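Local atomic coordinates of AcrVIA1 (PDB entry 6VRB), a protein that probably inhibits the RNA-guided type VI-A CRISPR effector Cas13a, as an anti-CRISPR protein bound here in a complex with RNA and a second protein. Residues 8-13 with 29-34; 49-54 with 84-89; 59-64 with 120-125; 177-182 with 221-226; 184-189 with 217-222. All coordinates share one frame; numbering follows the deposited sequence.

Overall arrangement
Contacts 1, 2 and 3 build the globular body, while contacts 4 and 5 lie along one helical hairpin projecting from it. Contact 3 is nearest the chain's middle, its centre about 6 Å from the chain's centre. Contacts 2 and 3 have centres about 12 Å apart, reach the same antiparallel sheet and meet where Trp50 CZ2 lies 3.9 Å from Leu61 CD1. Contact 1 touches contact 2 through Lys32 and Trp54. Contacts 4 and 5 share Gln221 and His222, their centres about 9 Å apart. The nearest atoms of contact 2 come within about 4 Å of the bound RNA, whereas those of contact 5 stay about 29 Å away.

Contact 1 (8-13 with 29-34); sequences LKVKGK and TFLKKA
The Phe30 ring overlaps the end of a beta hairpin, meeting Val10, Lys11 and Lys13 at once. Val10 CG1 comes in at the ring's edge, close to its plane, 4.1 Å from Phe30 CE2, and the two side chains slide past each other in opposite directions. With CG1 anti to the backbone N (chi1 -179°), Val10 also sets this methyl 3.9 Å from Leu31 CD2, whose chain crosses it at about a right angle; the same branch thus joins two successive helix residues. Lys11 reaches the helix through its hydrocarbon part: CG lies 4.0 Å from Phe30 CE2, its CD rests 3.7 Å from Ala34 CB, and the bend at chi3 beyond it keeps the NZ end beside the same methyl. Lys13 adds a looser touch of CD on the ring, while its ammonium group makes a cation-pi contact with Phe15. The contact is mainly apolar, and the two lysines take part chiefly through their methylenes.

A type I' turn from Val10 to Lys13 offers these side chains to the helix. It is closed by Val10 N to Lys13 O (2.8 Å) and by Lys13 N to Val10 O (2.7 Å). Phe15, on the returning strand 13-15, takes side-chain contacts from both Val10 and Phe30. The two-strand hairpin is thereby laid on the C-terminal end of helix 21-33, and backbone bonds from Lys9 to Tyr98 and from Lys11 to Gln96 tie it to a later part of the chain.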
# COMPACT_ATOMS: atom_id res chain seq x y z
N LEU C 8 12.31 -6.27 21.86
CA LEU C 8 11.21 -6.22 22.85
C LEU C 8 11.58 -5.28 24.00
O LEU C 8 12.69 -5.43 24.53
CB LEU C 8 10.99 -7.63 23.40
CG LEU C 8 10.32 -8.63 22.46
CD1 LEU C 8 10.23 -10.00 23.10
CD2 LEU C 8 8.94 -8.15 22.05
N LYS C 9 10.68 -4.37 24.35
CA LYS C 9 10.93 -3.49 25.52
C LYS C 9 10.24 -4.17 26.70
O LYS C 9 9.00 -4.21 26.70
CB LYS C 9 10.35 -2.09 25.27
CG LYS C 9 10.36 -1.16 26.47
CD LYS C 9 9.70 0.17 26.17
CE LYS C 9 10.32 0.87 24.98
NZ LYS C 9 9.54 2.07 24.58
N VAL C 10 11.01 -4.71 27.64
CA VAL C 10 10.39 -5.45 28.78
C VAL C 10 10.60 -4.67 30.07
O VAL C 10 11.76 -4.44 30.45
CB VAL C 10 10.95 -6.88 28.89
CG1 VAL C 10 10.30 -7.63 30.04
CG2 VAL C 10 10.81 -7.65 27.59
N LYS C 11 9.50 -4.32 30.74
CA LYS C 11 9.56 -3.63 32.06
C LYS C 11 10.66 -2.55 32.10
O LYS C 11 11.41 -2.52 33.10
CB LYS C 11 9.45 -4.55 33.28
CG LYS C 11 10.29 -5.81 33.31
CD LYS C 11 9.94 -6.66 34.51
CE LYS C 11 8.47 -6.59 34.85
NZ LYS C 11 8.16 -7.18 36.17
N GLY C 12 10.76 -1.73 31.05
CA GLY C 12 11.72 -0.61 31.00
C GLY C 12 13.08 -0.96 30.43
O GLY C 12 13.85 -0.02 30.19
N LYS C 13 13.39 -2.25 30.20
CA LYS C 13 14.68 -2.55 29.60
C LYS C 13 14.49 -3.07 28.19
O LYS C 13 13.67 -3.96 27.96
CB LYS C 13 15.44 -3.57 30.45
CG LYS C 13 16.85 -3.82 29.97
CD LYS C 13 17.57 -4.79 30.88
CE LYS C 13 19.02 -4.93 30.47
NZ LYS C 13 19.15 -5.55 29.12
N THR C 29 15.88 -15.83 31.23
CA THR C 29 16.28 -15.75 32.63
C THR C 29 15.99 -14.39 33.24
O THR C 29 15.90 -14.29 34.47
CB THR C 29 17.77 -16.08 32.78
OG1 THR C 29 18.54 -15.16 32.00
CG2 THR C 29 18.05 -17.50 32.32
N PHE C 30 15.85 -13.35 32.43
CA PHE C 30 15.39 -12.07 32.94
C PHE C 30 13.91 -12.13 33.30
O PHE C 30 13.46 -11.46 34.24
CB PHE C 30 15.64 -10.97 31.92
CG PHE C 30 15.22 -9.60 32.39
CD1 PHE C 30 16.02 -8.87 33.24
CD2 PHE C 30 14.02 -9.05 31.97
CE1 PHE C 30 15.64 -7.62 33.67
CE2 PHE C 30 13.63 -7.80 32.39
CZ PHE C 30 14.44 -7.08 33.24
N LEU C 31 13.13 -12.92 32.55
CA LEU C 31 11.69 -12.99 32.78
C LEU C 31 11.33 -13.74 34.05
O LEU C 31 10.32 -13.43 34.67
CB LEU C 31 10.99 -13.63 31.59
CG LEU C 31 10.97 -12.77 30.33
CD1 LEU C 31 10.36 -13.49 29.17
CD2 LEU C 31 10.23 -11.49 30.61
N LYS C 32 12.14 -14.72 34.45
CA LYS C 32 11.84 -15.47 35.66
C LYS C 32 12.36 -14.81 36.92
O LYS C 32 11.80 -15.04 38.00
CB LYS C 32 12.42 -16.89 35.55
CG LYS C 32 11.68 -17.70 34.52
CD LYS C 32 12.19 -19.11 34.45
CE LYS C 32 11.40 -19.90 33.44
NZ LYS C 32 11.84 -21.31 33.37
N LYS C 33 13.38 -13.97 36.81
CA LYS C 33 13.82 -13.16 37.94
C LYS C 33 13.03 -11.87 38.06
O LYS C 33 13.18 -11.17 39.06
CB LYS C 33 15.31 -12.84 37.82
CG LYS C 33 16.25 -14.05 37.81
CD LYS C 33 16.42 -14.70 39.19
CE LYS C 33 15.62 -16.00 39.33
NZ LYS C 33 15.89 -16.67 40.63
N ALA C 34 12.21 -11.55 37.07
CA ALA C 34 11.42 -10.33 37.12
C ALA C 34 10.30 -10.47 38.14
O ALA C 34 9.51 -11.41 38.10
CB ALA C 34 10.83 -10.01 35.75

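Contact 2 (49-54 with 84-89); sequences KWFEMW and LGIPAS
Leu84 lies against the helix first, its CD1 3.7 Å from Met53 CE and its CD2 3.8 Å from Lys49 CG; Met53 meets it at about a right angle, turned inward at chi3 (-71°). The Leu84 carbonyl oxygen sits at the edge of the Trp50 indole, in its plane but 3.9 Å from NE1, whose weak hydrogen bond goes to Leu74 O instead. At Gly85 the backbone passes the ring, CA 4.0 Å from Trp50 CD1. Ile86 then covers one indole face: CG2 stands 3.6 Å from Trp50 CG, and CD1 makes a CH-pi contact 3.7 Å from the centroid of the six-membered ring, 14° off its normal. Trp50 CE3 in turn lies over the centre of the Phe51 ring. Pro87 occupies the N-cap position of helix 88-94, on which Ser89 packs against an RNA phosphate. Helix 44-53 thus lies over the sheet, its segment 49-53 running at 117° to residues 84-87 of the outer strand, and touches Val76 of strand 73-78 and Leu61 of strand 59-62.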
# COMPACT_ATOMS: atom_id res chain seq x y z
N LYS C 49 -1.12 -18.70 41.28
CA LYS C 49 -0.80 -20.11 41.22
C LYS C 49 -0.12 -20.46 39.90
O LYS C 49 0.72 -21.38 39.85
CB LYS C 49 -2.08 -20.94 41.39
CG LYS C 49 -1.89 -22.43 41.45
CD LYS C 49 -1.05 -22.81 42.65
CE LYS C 49 -1.78 -22.46 43.94
NZ LYS C 49 -3.01 -23.27 44.13
N TRP C 50 -0.45 -19.74 38.83
CA TRP C 50 0.16 -20.03 37.53
C TRP C 50 1.63 -19.63 37.52
O TRP C 50 2.46 -20.35 36.96
CB TRP C 50 -0.57 -19.29 36.41
CG TRP C 50 -0.12 -19.73 35.04
CD1 TRP C 50 -0.57 -20.80 34.32
CD2 TRP C 50 0.96 -19.18 34.28
NE1 TRP C 50 0.11 -20.89 33.13
CE2 TRP C 50 1.06 -19.92 33.09
CE3 TRP C 50 1.83 -18.11 34.48
CZ2 TRP C 50 1.99 -19.62 32.12
CZ3 TRP C 50 2.75 -17.82 33.52
CH2 TRP C 50 2.83 -18.56 32.35
N PHE C 51 1.97 -18.50 38.14
CA PHE C 51 3.37 -18.09 38.27
C PHE C 51 4.06 -18.75 39.45
O PHE C 51 4.85 -18.10 40.15
CB PHE C 51 3.42 -16.58 38.42
CG PHE C 51 3.07 -15.80 37.19
CD1 PHE C 51 4.03 -15.50 36.25
CD2 PHE C 51 1.78 -15.35 37.00
CE1 PHE C 51 3.71 -14.77 35.13
CE2 PHE C 51 1.45 -14.63 35.88
CZ PHE C 51 2.42 -14.34 34.95
N GLU C 52 3.82 -20.02 39.68
CA GLU C 52 4.52 -20.78 40.70
C GLU C 52 4.96 -22.14 40.20
O GLU C 52 6.01 -22.63 40.63
CB GLU C 52 3.62 -20.95 41.93
CG GLU C 52 4.29 -21.56 43.15
CD GLU C 52 3.34 -21.68 44.33
OE1 GLU C 52 2.15 -21.32 44.18
OE2 GLU C 52 3.78 -22.13 45.41
N MET C 53 4.09 -22.77 39.41
CA MET C 53 4.42 -24.04 38.72
C MET C 53 5.46 -23.70 37.64
O MET C 53 6.45 -24.44 37.50
CB MET C 53 3.17 -24.62 38.05
CG MET C 53 2.08 -24.99 39.03
SD MET C 53 0.68 -25.82 38.24
CE MET C 53 -0.03 -24.45 37.32
N TRP C 54 5.23 -22.58 36.94
CA TRP C 54 6.12 -22.10 35.85
C TRP C 54 7.50 -21.75 36.42
O TRP C 54 8.50 -22.17 35.82
CB TRP C 54 5.47 -20.88 35.17
CG TRP C 54 6.30 -20.27 34.08
CD1 TRP C 54 6.69 -20.86 32.92
CD2 TRP C 54 6.81 -18.92 34.04
NE1 TRP C 54 7.43 -19.98 32.16
CE2 TRP C 54 7.51 -18.79 32.82
CE3 TRP C 54 6.75 -17.83 34.90
CZ2 TRP C 54 8.15 -17.60 32.46
CZ3 TRP C 54 7.38 -16.65 34.54
CH2 TRP C 54 8.06 -16.55 33.33
N LEU C 84 -2.67 -26.07 34.51
CA LEU C 84 -3.35 -24.79 34.56
C LEU C 84 -2.98 -23.95 33.35
O LEU C 84 -1.97 -24.18 32.70
CB LEU C 84 -3.01 -24.03 35.85
CG LEU C 84 -3.82 -24.26 37.12
CD1 LEU C 84 -3.54 -25.60 37.76
CD2 LEU C 84 -3.52 -23.12 38.08
N GLY C 85 -3.80 -22.94 33.08
CA GLY C 85 -3.57 -22.07 31.94
C GLY C 85 -4.12 -20.67 32.10
O GLY C 85 -5.18 -20.48 32.70
N ILE C 86 -3.40 -19.69 31.59
CA ILE C 86 -3.85 -18.30 31.59
C ILE C 86 -3.84 -17.82 30.15
O ILE C 86 -3.21 -18.45 29.28
CB ILE C 86 -2.95 -17.41 32.48
CG1 ILE C 86 -1.53 -17.40 31.94
CG2 ILE C 86 -2.98 -17.86 33.92
CD1 ILE C 86 -0.69 -16.35 32.56
N PRO C 87 -4.56 -16.74 29.83
CA PRO C 87 -4.37 -16.10 28.53
C PRO C 87 -3.00 -15.47 28.44
O PRO C 87 -2.42 -15.03 29.44
CB PRO C 87 -5.48 -15.04 28.49
CG PRO C 87 -6.50 -15.54 29.40
CD PRO C 87 -5.77 -16.24 30.50
N ALA C 88 -2.46 -15.42 27.22
CA ALA C 88 -1.15 -14.83 27.02
C ALA C 88 -1.15 -13.32 27.10
O ALA C 88 -0.08 -12.72 27.22
CB ALA C 88 -0.59 -15.27 25.67
N SER C 89 -2.30 -12.67 27.03
CA SER C 89 -2.39 -11.25 27.31
C SER C 89 -2.23 -10.93 28.78
O SER C 89 -1.72 -9.86 29.12
CB SER C 89 -3.72 -10.70 26.81
OG SER C 89 -4.80 -11.28 27.52

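Contact 3 (59-64 with 120-125); sequences SSLVFW and CLADVT
Leu61 leans on the bend that follows helix 115-121: its CB lies 3.9 Å from Ala122 CA, its CG 4.0 Å from Ala122 CB, and the CD2 branch ends 3.8 Å from Leu121 O, beside Leu121 CB. CG stands anti to the backbone N (chi1 -175°), which carries the tip toward the end of that helix while the Leu61 carbonyl faces the other backbone. This oxygen is held by two successive amides. Asp123 N gives the stronger bond at 2.9 Å, its donor tilted 27° from the carbonyl plane, and Val124 N adds a weak one at 3.4 Å. Phe63 N then bonds to Val124 O at 2.9 Å, approaching nearly along the C=O axis. Together with the bond from Val124 N, this makes Val62 and Val124 a single parallel bridge, with their side chains side by side and pointing the same way.

Further on, Thr125 CG2 meets the edge of the Phe63 ring, 3.7 Å from CD2. At the other end Asp123 OD2 packs near Ser60 CB, while Ser60 OG bonds to Ile77 O. The bridge joins strand 59-62, outermost in its three-strand sheet, to strand 124-126, which pairs with 140-142. Ile163 of helix 163-175 packs on both Val62 and Val124, while Leu61 turns to Val76 of the adjacent strand and to Trp54 just after helix 44-53.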
# COMPACT_ATOMS: atom_id res chain seq x y z
N SER C 59 8.76 -28.20 35.51
CA SER C 59 7.48 -27.80 34.87
C SER C 59 7.66 -27.72 33.35
O SER C 59 8.75 -27.30 32.91
CB SER C 59 7.00 -26.50 35.43
OG SER C 59 7.90 -25.45 35.10
N SER C 60 6.61 -28.04 32.59
CA SER C 60 6.64 -27.99 31.11
C SER C 60 5.62 -26.95 30.64
O SER C 60 4.47 -26.99 31.12
CB SER C 60 6.34 -29.35 30.53
OG SER C 60 5.15 -29.88 31.08
N LEU C 61 6.01 -26.07 29.71
CA LEU C 61 5.11 -25.02 29.25
C LEU C 61 4.56 -25.40 27.89
O LEU C 61 5.29 -25.90 27.03
CB LEU C 61 5.84 -23.67 29.19
CG LEU C 61 5.05 -22.41 28.83
CD1 LEU C 61 4.05 -22.10 29.89
CD2 LEU C 61 5.98 -21.25 28.64
N VAL C 62 3.26 -25.17 27.68
CA VAL C 62 2.57 -25.48 26.44
C VAL C 62 1.97 -24.20 25.90
O VAL C 62 1.31 -23.46 26.64
CB VAL C 62 1.47 -26.55 26.65
CG1 VAL C 62 0.66 -26.76 25.39
CG2 VAL C 62 2.07 -27.85 27.11
N PHE C 63 2.18 -23.92 24.61
CA PHE C 63 1.81 -22.63 24.05
C PHE C 63 0.38 -22.58 23.50
O PHE C 63 -0.33 -21.62 23.80
CB PHE C 63 2.85 -22.19 23.00
CG PHE C 63 2.47 -20.97 22.19
CD1 PHE C 63 2.02 -19.81 22.80
CD2 PHE C 63 2.72 -20.95 20.84
CE1 PHE C 63 1.68 -18.72 22.05
CE2 PHE C 63 2.42 -19.83 20.09
CZ PHE C 63 1.91 -18.72 20.70
N TRP C 64 -0.05 -23.57 22.72
CA TRP C 64 -1.40 -23.66 22.14
C TRP C 64 -1.76 -22.41 21.35
O TRP C 64 -2.57 -21.62 21.83
CB TRP C 64 -2.52 -23.85 23.17
CG TRP C 64 -3.75 -24.49 22.56
CD1 TRP C 64 -4.61 -23.94 21.66
CD2 TRP C 64 -4.34 -25.73 22.95
NE1 TRP C 64 -5.62 -24.80 21.37
CE2 TRP C 64 -5.50 -25.90 22.17
CE3 TRP C 64 -3.99 -26.72 23.86
CZ2 TRP C 64 -6.30 -27.02 22.27
CZ3 TRP C 64 -4.79 -27.84 23.95
CH2 TRP C 64 -5.93 -27.98 23.16
N CYS C 120 10.08 -19.89 21.97
CA CYS C 120 11.33 -20.08 22.68
C CYS C 120 11.12 -20.31 24.16
O CYS C 120 12.00 -20.87 24.82
CB CYS C 120 12.24 -18.87 22.47
SG CYS C 120 12.81 -18.64 20.77
N LEU C 121 9.97 -19.90 24.70
CA LEU C 121 9.66 -20.13 26.10
C LEU C 121 9.10 -21.53 26.33
O LEU C 121 9.43 -22.17 27.33
CB LEU C 121 8.66 -19.10 26.61
CG LEU C 121 9.09 -17.65 26.79
CD1 LEU C 121 7.90 -16.80 27.16
CD2 LEU C 121 10.13 -17.57 27.88
N ALA C 122 8.24 -22.00 25.43
CA ALA C 122 7.49 -23.22 25.67
C ALA C 122 8.27 -24.43 25.16
O ALA C 122 9.28 -24.31 24.47
CB ALA C 122 6.12 -23.13 25.02
N ASP C 123 7.78 -25.61 25.51
CA ASP C 123 8.30 -26.87 24.99
C ASP C 123 7.43 -27.43 23.87
O ASP C 123 7.96 -27.98 22.90
CB ASP C 123 8.38 -27.90 26.11
CG ASP C 123 9.37 -27.52 27.18
OD1 ASP C 123 10.36 -26.83 26.86
OD2 ASP C 123 9.15 -27.89 28.35
N VAL C 124 6.12 -27.29 23.99
CA VAL C 124 5.15 -27.85 23.05
C VAL C 124 4.27 -26.71 22.57
O VAL C 124 3.87 -25.86 23.37
CB VAL C 124 4.30 -28.95 23.73
CG1 VAL C 124 3.29 -29.56 22.77
CG2 VAL C 124 5.17 -30.03 24.33
N THR C 125 3.99 -26.66 21.27
CA THR C 125 2.95 -25.78 20.77
C THR C 125 1.84 -26.62 20.13
O THR C 125 2.09 -27.71 19.62
CB THR C 125 3.46 -24.75 19.75
OG1 THR C 125 3.80 -25.40 18.53
CG2 THR C 125 4.69 -24.05 20.27

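Contact 4 (177-182 with 221-226); sequences QKYNQI and QHSKQI
Ile182 and Ile226 are modelled pointing at each other tip to tip across two nearly antiparallel helices; the axes of segments 178-182 and 221-226 come within 9.6 Å and run 167° apart. The separation of the two CD1 methyls is doubtful, but both residues are buried, and Ile182 CG1 lies 3.6 Å from Ile226 CD1. Lys178 crosses Ile226 obliquely: its chain runs extended beyond CG, and CD passes 3.5 Å from Ile226 CG2, so the methylenes lie against the isoleucine branch while the ammonium end leads away. One turn earlier on the partner helix, Ser223 faces Ile182, with its CB 3.6 Å from Ile182 CG2. Ile182 thus sends one branch to each of two partners: CG2, anti to the backbone N, goes to Ser223, and CG1 with its methyl goes toward Ile226.

The Tyr179 ring is turned obliquely against Ser223, whose OG is nearest CE1, a carbon, so the pair is a packing contact. His222 stands at about a right angle to Ile182, though how closely the two approach in the model is doubtful. Helices 178-199 and 207-228 form an antiparallel hairpin, here joined near the start of one and the end of the other. Its chemistry is mainly aliphatic: two isoleucines make the centre, a serine and a tyrosine lie beside them, and the lysine contributes carbon, which suggests that this end is held mainly by burial of carbon rather than by polar bonds between the segments.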
# COMPACT_ATOMS: atom_id res chain seq x y z
N GLN C 177 20.29 -45.83 22.48
CA GLN C 177 20.17 -46.66 21.25
C GLN C 177 20.42 -45.88 19.95
O GLN C 177 21.50 -45.26 19.83
CB GLN C 177 18.85 -47.42 21.21
CG GLN C 177 18.87 -48.72 22.01
CD GLN C 177 18.03 -49.80 21.38
OE1 GLN C 177 17.57 -49.67 20.24
NE2 GLN C 177 17.84 -50.89 22.10
N LYS C 178 19.45 -45.91 19.04
CA LYS C 178 19.56 -45.37 17.66
C LYS C 178 19.91 -43.87 17.66
O LYS C 178 20.75 -43.48 16.82
CB LYS C 178 18.25 -45.61 16.91
CG LYS C 178 17.71 -47.03 16.99
CD LYS C 178 16.36 -47.21 16.34
CE LYS C 178 15.83 -48.62 16.47
NZ LYS C 178 14.55 -48.80 15.74
N TYR C 179 19.35 -43.08 18.57
CA TYR C 179 19.66 -41.62 18.54
C TYR C 179 21.16 -41.40 18.76
O TYR C 179 21.75 -40.57 18.04
CB TYR C 179 18.81 -40.87 19.58
CG TYR C 179 18.71 -39.39 19.31
CD1 TYR C 179 17.92 -38.91 18.28
CD2 TYR C 179 19.43 -38.47 20.07
CE1 TYR C 179 17.83 -37.55 18.02
CE2 TYR C 179 19.34 -37.11 19.82
CZ TYR C 179 18.54 -36.65 18.79
OH TYR C 179 18.45 -35.31 18.54
N ASN C 180 21.76 -42.15 19.69
CA ASN C 180 23.21 -42.01 19.99
C ASN C 180 24.06 -42.38 18.77
O ASN C 180 25.02 -41.65 18.47
CB ASN C 180 23.61 -42.90 21.18
CG ASN C 180 22.77 -42.64 22.41
OD1 ASN C 180 22.01 -41.67 22.47
ND2 ASN C 180 22.91 -43.49 23.41
N GLN C 181 23.68 -43.45 18.06
CA GLN C 181 24.44 -43.94 16.88
C GLN C 181 24.19 -43.02 15.67
O GLN C 181 25.17 -42.65 15.00
CB GLN C 181 24.05 -45.38 16.55
CG GLN C 181 24.46 -46.38 17.63
CD GLN C 181 24.03 -47.79 17.30
OE1 GLN C 181 23.49 -48.06 16.22
NE2 GLN C 181 24.28 -48.70 18.22
N ILE C 182 22.93 -42.65 15.43
CA ILE C 182 22.56 -41.79 14.27
C ILE C 182 23.19 -40.40 14.44
O ILE C 182 23.72 -39.87 13.44
CB ILE C 182 21.03 -41.72 14.09
CG1 ILE C 182 20.46 -43.07 13.67
CG2 ILE C 182 20.66 -40.62 13.10
CD1 ILE C 182 18.98 -43.04 13.36
N GLN C 221 16.62 -36.82 8.87
CA GLN C 221 15.24 -37.25 8.67
C GLN C 221 15.02 -38.60 9.33
O GLN C 221 14.05 -38.79 10.07
CB GLN C 221 14.89 -37.32 7.18
CG GLN C 221 14.71 -35.97 6.52
CD GLN C 221 14.17 -36.08 5.11
OE1 GLN C 221 14.11 -37.17 4.54
NE2 GLN C 221 13.76 -34.95 4.54
N HIS C 222 15.98 -39.52 9.15
CA HIS C 222 15.88 -40.87 9.76
C HIS C 222 15.87 -40.74 11.29
O HIS C 222 15.14 -41.52 11.94
CB HIS C 222 17.02 -41.77 9.26
CG HIS C 222 17.00 -43.14 9.84
ND1 HIS C 222 16.02 -44.06 9.54
CD2 HIS C 222 17.85 -43.76 10.70
CE1 HIS C 222 16.26 -45.19 10.18
NE2 HIS C 222 17.37 -45.03 10.90
N SER C 223 16.65 -39.80 11.84
CA SER C 223 16.77 -39.58 13.30
C SER C 223 15.43 -39.18 13.93
O SER C 223 15.12 -39.69 15.02
CB SER C 223 17.82 -38.54 13.58
OG SER C 223 17.92 -38.28 14.97
N LYS C 224 14.63 -38.33 13.28
CA LYS C 224 13.32 -37.89 13.85
C LYS C 224 12.38 -39.09 14.03
O LYS C 224 11.69 -39.16 15.08
CB LYS C 224 12.71 -36.78 12.99
CG LYS C 224 13.38 -35.42 13.15
CD LYS C 224 12.75 -34.32 12.33
CE LYS C 224 13.47 -33.00 12.49
NZ LYS C 224 12.86 -31.93 11.65
N GLN C 225 12.41 -40.03 13.09
CA GLN C 225 11.53 -41.23 13.11
C GLN C 225 11.79 -42.05 14.38
O GLN C 225 10.81 -42.51 14.99
CB GLN C 225 11.78 -42.07 11.86
CG GLN C 225 11.74 -41.26 10.57
CD GLN C 225 10.55 -40.33 10.54
OE1 GLN C 225 9.63 -40.44 11.36
NE2 GLN C 225 10.55 -39.41 9.60
N ILE C 226 13.05 -42.16 14.80
CA ILE C 226 13.40 -42.91 16.04
C ILE C 226 12.70 -42.24 17.23
O ILE C 226 12.13 -42.96 18.07
CB ILE C 226 14.93 -42.92 16.24
CG1 ILE C 226 15.68 -43.07 14.91
CG2 ILE C 226 15.34 -43.99 17.25
CD1 ILE C 226 17.17 -42.86 15.02

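Contact 5 (184-189 with 217-222); sequences GKIQEI and AKLEQH
Ile189 N bonds to Lys185 O at 3.1 Å within one helical turn, and the two residues it links both lay their side chains against Leu219 of the facing helix. Ile189 CD1 comes 3.4 Å from Leu219 CD1, crossing it obliquely, and Lys185 CB lies 3.8 Å from the same methyl. Leu219 therefore enters between successive turns of helix 178-199; its CG stands anti to the carbonyl carbon (chi1 -70°) and CD1 continues the extended chain (chi2 179°), reaching this place.

Nearer its root Leu219 is met by Ile186, the closest backbone partner, with CA atoms 6.7 Å apart. Here Ile186 CG1 packs 3.7 Å from Leu219 CB, the two chains sliding past each other in opposite directions. Ile186 CD1 continues beyond it to Glu220 CG, 3.9 Å away, meeting that extended side chain at about a right angle and touching its methylene rather than its carboxylate. The axes of segments 184-189 and 217-222 approach to 9.7 Å and run 160° apart, the antiparallel pairing of a helical hairpin.

Farther along, Ala217 packs on a basic side chain of the other protein chain, so this part of the hairpin borders the partner protein. Leucine and isoleucine carbons make the seam, and lysine and glutamate flank it through their aliphatic parts. Such chemistry suits a surface contact that is apolar at its middle and polar at its margins, where the charged ends can meet solvent.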
# COMPACT_ATOMS: atom_id res chain seq x y z
N GLY C 184 25.90 -39.58 16.03
CA GLY C 184 27.36 -39.68 15.83
C GLY C 184 27.75 -39.62 14.37
O GLY C 184 28.72 -38.91 14.04
N LYS C 185 26.99 -40.30 13.50
CA LYS C 185 27.29 -40.31 12.05
C LYS C 185 27.18 -38.88 11.50
O LYS C 185 28.07 -38.47 10.73
CB LYS C 185 26.31 -41.22 11.31
CG LYS C 185 26.31 -42.68 11.76
CD LYS C 185 25.27 -43.51 11.05
CE LYS C 185 25.25 -44.96 11.50
NZ LYS C 185 24.21 -45.74 10.79
N ILE C 186 26.15 -38.14 11.92
CA ILE C 186 25.92 -36.74 11.44
C ILE C 186 27.09 -35.86 11.89
O ILE C 186 27.57 -35.06 11.06
CB ILE C 186 24.57 -36.20 11.94
CG1 ILE C 186 23.43 -37.19 11.69
CG2 ILE C 186 24.28 -34.84 11.32
CD1 ILE C 186 22.10 -36.74 12.24
N GLN C 187 27.55 -36.03 13.13
CA GLN C 187 28.66 -35.21 13.68
C GLN C 187 29.93 -35.47 12.87
O GLN C 187 30.62 -34.49 12.53
CB GLN C 187 28.88 -35.57 15.15
CG GLN C 187 27.70 -35.23 16.05
CD GLN C 187 27.67 -36.08 17.29
OE1 GLN C 187 28.40 -37.07 17.41
NE2 GLN C 187 26.82 -35.71 18.23
N GLU C 188 30.20 -36.73 12.53
CA GLU C 188 31.41 -37.09 11.74
C GLU C 188 31.33 -36.44 10.36
O GLU C 188 32.35 -35.90 9.90
CB GLU C 188 31.52 -38.61 11.62
CG GLU C 188 31.73 -39.31 12.95
CD GLU C 188 32.01 -40.80 12.84
OE1 GLU C 188 32.37 -41.26 11.74
OE2 GLU C 188 31.85 -41.50 13.86
N ILE C 189 30.14 -36.44 9.75
CA ILE C 189 29.95 -35.86 8.43
C ILE C 189 30.19 -34.35 8.48
O ILE C 189 30.87 -33.78 7.61
CB ILE C 189 28.54 -36.13 7.88
CG1 ILE C 189 28.33 -37.64 7.70
CG2 ILE C 189 28.33 -35.40 6.56
CD1 ILE C 189 26.98 -38.00 7.11
N ALA C 217 21.27 -34.66 5.47
CA ALA C 217 19.84 -34.40 5.56
C ALA C 217 19.08 -35.71 5.73
O ALA C 217 18.16 -35.82 6.55
CB ALA C 217 19.36 -33.67 4.32
N LYS C 218 19.50 -36.74 4.98
CA LYS C 218 18.84 -38.03 5.08
C LYS C 218 18.99 -38.58 6.50
O LYS C 218 18.03 -39.08 7.09
CB LYS C 218 19.42 -39.02 4.08
CG LYS C 218 19.08 -38.72 2.63
CD LYS C 218 19.64 -39.79 1.71
CE LYS C 218 19.31 -39.50 0.25
NZ LYS C 218 19.88 -40.53 -0.66
N LEU C 219 20.19 -38.46 7.05
CA LEU C 219 20.42 -38.96 8.40
C LEU C 219 19.52 -38.24 9.40
O LEU C 219 18.91 -38.88 10.26
CB LEU C 219 21.88 -38.80 8.80
CG LEU C 219 22.88 -39.72 8.09
CD1 LEU C 219 24.30 -39.44 8.56
CD2 LEU C 219 22.51 -41.18 8.31
N GLU C 220 19.39 -36.92 9.27
CA GLU C 220 18.53 -36.17 10.20
C GLU C 220 17.07 -36.61 10.10
O GLU C 220 16.37 -36.80 11.12
CB GLU C 220 18.65 -34.67 9.96
CG GLU C 220 19.99 -34.08 10.37
CD GLU C 220 20.00 -32.57 10.30
OE1 GLU C 220 18.99 -31.98 9.87
OE2 GLU C 220 21.03 -31.96 10.69
N GLN C 221 16.62 -36.82 8.87
CA GLN C 221 15.24 -37.25 8.67
C GLN C 221 15.02 -38.60 9.33
O GLN C 221 14.05 -38.79 10.07
CB GLN C 221 14.89 -37.32 7.18
CG GLN C 221 14.71 -35.97 6.52
CD GLN C 221 14.17 -36.08 5.11
OE1 GLN C 221 14.11 -37.17 4.54
NE2 GLN C 221 13.76 -34.95 4.54
N HIS C 222 15.98 -39.52 9.15
CA HIS C 222 15.88 -40.87 9.76
C HIS C 222 15.87 -40.74 11.29
O HIS C 222 15.14 -41.52 11.94
CB HIS C 222 17.02 -41.77 9.26
CG HIS C 222 17.00 -43.14 9.84
ND1 HIS C 222 16.02 -44.06 9.54
CD2 HIS C 222 17.85 -43.76 10.70
CE1 HIS C 222 16.26 -45.19 10.18
NE2 HIS C 222 17.37 -45.03 10.90